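Local coordinates for protein inositol 2-dehydrogenase (Sinorhizobium meliloti, PDB 4HKT) that catalyses the NAD-dependent oxidation of myo-inositol to scyllo-inosose, the first step of myo-inositol breakdown, at residues K116-F121 with I288-A293. Numbering follows the deposited sequence.
Sequences KLMVGF and IESFIA
Met118, a selenomethionine, reaches from strand 117-120 to Ser290 and Phe291 on helix 281-297 and is the residue of 116-121 that makes the contact. Its chain runs straight out from the strand, extended through its first two torsions, and bends only at chi3 (-73°), which lays the methyl against the helix backbone. There Met118 CE lies 3.7 Å from Phe291 CA and equally far, 3.7 Å, from Ser290 OG. Nearer the strand, Met118 SE rests 4.0 Å from Phe291 CB, and Met118 CB meets Phe291 CD1 at 4.0 Å, approaching the ring obliquely. Met118 SE stands 5.4 Å from the centroid of the Phe291 ring, 59° off its normal, a slanted Met-aromatic contact. No hydrogen bond crosses between strand and helix; the contact between the two segments is therefore van der Waals in character. Phe291 is buried further by Ala89 and Phe91 of the adjacent strand and by Phe6, while Met118 also touches Phe91 and Ile301. Backbone hydrogen bonds between Met118 and both Ile90 and Cys92 hold 117-120 beside strand 89-93. The arrangement is helix-on-sheet packing in the Rossmann-fold domain of a Gfo/Idh/MocA dehydrogenase: helix 281-297, from late in the chain, lies across one face of the parallel sheet, from strand 4-9 over 89-93 to the edge strand 117-120.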
ATOM      1  N   LYS B 116     -15.254  40.433  -7.383  1.00 20.28           N
ATOM      2  CA  LYS B 116     -14.713  39.216  -6.823  1.00 21.68           C
ATOM      3  C   LYS B 116     -14.763  38.158  -7.915  1.00 20.49           C
ATOM      4  O   LYS B 116     -15.816  37.915  -8.486  1.00 20.78           O
ATOM      5  CB  LYS B 116     -15.578  38.760  -5.644  1.00 23.96           C
ATOM      6  CG  LYS B 116     -15.589  39.728  -4.461  1.00 25.69           C
ATOM      7  CD  LYS B 116     -16.424  39.134  -3.324  1.00 28.25           C
ATOM      8  CE  LYS B 116     -16.468  40.050  -2.110  1.00 29.39           C
ATOM      9  NZ  LYS B 116     -17.113  41.362  -2.448  1.00 29.65           N
ATOM     10  N   LEU B 117     -13.604  37.586  -8.232  1.00 20.74           N
ATOM     11  CA  LEU B 117     -13.482  36.539  -9.247  1.00 21.08           C
ATOM     12  C   LEU B 117     -12.585  35.426  -8.710  1.00 20.24           C
ATOM     13  O   LEU B 117     -11.433  35.663  -8.351  1.00 22.27           O
ATOM     14  CB  LEU B 117     -12.857  37.124 -10.545  1.00 20.79           C
ATOM     15  CG  LEU B 117     -12.342  36.133 -11.603  1.00 19.75           C
ATOM     16  CD1 LEU B 117     -13.531  35.438 -12.206  1.00 20.62           C
ATOM     17  CD2 LEU B 117     -11.520  36.780 -12.721  1.00 21.10           C
HETATM   18  N   MSE B 118     -13.119  34.228  -8.699  1.00 19.06           N
HETATM   19  CA  MSE B 118     -12.353  33.038  -8.451  1.00 20.66           C
HETATM   20  C   MSE B 118     -12.409  32.253  -9.722  1.00 20.16           C
HETATM   21  O   MSE B 118     -13.470  32.161 -10.362  1.00 19.48           O
HETATM   22  CB  MSE B 118     -13.032  32.222  -7.351  1.00 22.25           C
HETATM   23  CG  MSE B 118     -12.267  30.946  -7.072  1.00 24.05           C
HETATM   24 SE   MSE B 118     -13.098  29.959  -5.571  1.00 28.12          SE
HETATM   25  CE  MSE B 118     -12.532  31.117  -4.121  1.00 28.60           C
ATOM     26  N   VAL B 119     -11.278  31.641 -10.095  1.00 20.63           N
ATOM     27  CA  VAL B 119     -11.242  30.819 -11.284  1.00 19.77           C
ATOM     28  C   VAL B 119     -11.269  29.375 -10.853  1.00 19.67           C
ATOM     29  O   VAL B 119     -10.859  29.042  -9.760  1.00 24.54           O
ATOM     30  CB  VAL B 119      -9.999  31.133 -12.192  1.00 20.13           C
ATOM     31  CG1 VAL B 119      -9.973  32.598 -12.588  1.00 21.05           C
ATOM     32  CG2 VAL B 119      -8.694  30.770 -11.520  1.00 20.94           C
ATOM     33  N   GLY B 120     -11.707  28.502 -11.721  1.00 18.87           N
ATOM     34  CA  GLY B 120     -11.913  27.125 -11.350  1.00 20.88           C
ATOM     35  C   GLY B 120     -10.675  26.229 -11.403  1.00 22.11           C
ATOM     36  O   GLY B 120     -10.552  25.388 -12.290  1.00 23.05           O
ATOM     37  N   PHE B 121      -9.739  26.405 -10.477  1.00 20.08           N
ATOM     38  CA  PHE B 121      -8.669  25.413 -10.370  1.00 20.42           C
ATOM     39  C   PHE B 121      -9.036  24.600  -9.137  1.00 20.99           C
ATOM     40  O   PHE B 121      -8.518  24.822  -8.057  1.00 19.01           O
ATOM     41  CB  PHE B 121      -7.307  26.053 -10.239  1.00 19.49           C
ATOM     42  CG  PHE B 121      -6.797  26.686 -11.515  1.00 19.76           C
ATOM     43  CD1 PHE B 121      -6.747  25.975 -12.674  1.00 21.05           C
ATOM     44  CD2 PHE B 121      -6.247  27.943 -11.499  1.00 21.35           C
ATOM     45  CE1 PHE B 121      -6.248  26.541 -13.830  1.00 23.05           C
ATOM     46  CE2 PHE B 121      -5.723  28.518 -12.633  1.00 20.78           C
ATOM     47  CZ  PHE B 121      -5.739  27.823 -13.815  1.00 21.17           C
ATOM     48  N   ILE B 288     -16.714  25.994  -3.591  1.00 28.36           N
ATOM     49  CA  ILE B 288     -17.905  26.830  -3.396  1.00 31.34           C
ATOM     50  C   ILE B 288     -17.858  27.414  -1.988  1.00 31.44           C
ATOM     51  O   ILE B 288     -18.062  28.630  -1.800  1.00 30.91           O
ATOM     52  CB  ILE B 288     -19.216  26.073  -3.654  1.00 33.78           C
ATOM     53  CG1 ILE B 288     -19.319  25.624  -5.121  1.00 39.55           C
ATOM     54  CG2 ILE B 288     -20.437  26.933  -3.311  1.00 35.95           C
ATOM     55  CD1 ILE B 288     -19.262  26.725  -6.169  1.00 41.05           C
ATOM     56  N   GLU B 289     -17.493  26.586  -1.016  1.00 33.05           N
ATOM     57  CA  GLU B 289     -17.358  27.067   0.360  1.00 32.87           C
ATOM     58  C   GLU B 289     -16.376  28.211   0.457  1.00 29.02           C
ATOM     59  O   GLU B 289     -16.670  29.235   1.062  1.00 28.50           O
ATOM     60  CB  GLU B 289     -16.967  25.928   1.300  1.00 35.92           C
ATOM     61  CG  GLU B 289     -16.849  26.309   2.765  1.00 41.17           C
ATOM     62  CD  GLU B 289     -16.325  25.143   3.608  1.00 47.45           C
ATOM     63  OE1 GLU B 289     -16.718  23.979   3.370  1.00 48.84           O
ATOM     64  OE2 GLU B 289     -15.486  25.391   4.491  1.00 52.85           O
ATOM     65  N   SER B 290     -15.204  28.055  -0.138  1.00 27.99           N
ATOM     66  CA  SER B 290     -14.204  29.131  -0.151  1.00 24.83           C
ATOM     67  C   SER B 290     -14.715  30.389  -0.901  1.00 24.57           C
ATOM     68  O   SER B 290     -14.428  31.526  -0.524  1.00 26.59           O
ATOM     69  CB  SER B 290     -12.921  28.624  -0.783  1.00 23.55           C
ATOM     70  OG  SER B 290     -11.973  29.632  -0.792  1.00 23.05           O
ATOM     71  N   PHE B 291     -15.481  30.179  -1.950  1.00 24.60           N
ATOM     72  CA  PHE B 291     -15.996  31.297  -2.745  1.00 26.14           C
ATOM     73  C   PHE B 291     -16.956  32.133  -1.885  1.00 27.88           C
ATOM     74  O   PHE B 291     -16.872  33.349  -1.811  1.00 27.00           O
ATOM     75  CB  PHE B 291     -16.719  30.739  -3.968  1.00 24.35           C
ATOM     76  CG  PHE B 291     -17.264  31.773  -4.881  1.00 23.94           C
ATOM     77  CD1 PHE B 291     -16.469  32.801  -5.344  1.00 24.16           C
ATOM     78  CD2 PHE B 291     -18.547  31.675  -5.343  1.00 23.48           C
ATOM     79  CE1 PHE B 291     -16.977  33.752  -6.212  1.00 24.56           C
ATOM     80  CE2 PHE B 291     -19.059  32.632  -6.195  1.00 25.24           C
ATOM     81  CZ  PHE B 291     -18.262  33.654  -6.645  1.00 25.27           C
ATOM     82  N   ILE B 292     -17.828  31.441  -1.185  1.00 34.08           N
ATOM     83  CA  ILE B 292     -18.761  32.090  -0.266  1.00 33.03           C
ATOM     84  C   ILE B 292     -18.034  32.822   0.856  1.00 34.83           C
ATOM     85  O   ILE B 292     -18.417  33.938   1.244  1.00 32.78           O
ATOM     86  CB  ILE B 292     -19.750  31.054   0.267  1.00 33.09           C
ATOM     87  CG1 ILE B 292     -20.668  30.638  -0.875  1.00 32.73           C
ATOM     88  CG2 ILE B 292     -20.532  31.598   1.442  1.00 35.15           C
ATOM     89  CD1 ILE B 292     -21.479  29.412  -0.601  1.00 33.90           C
ATOM     90  N   ALA B 293     -16.964  32.218   1.354  1.00 34.54           N
ATOM     91  CA  ALA B 293     -16.205  32.840   2.408  1.00 34.46           C
ATOM     92  C   ALA B 293     -15.635  34.136   1.895  1.00 33.92           C
ATOM     93  O   ALA B 293     -15.552  35.137   2.622  1.00 34.69           O
ATOM     94  CB  ALA B 293     -15.094  31.910   2.888  1.00 37.07           C
TER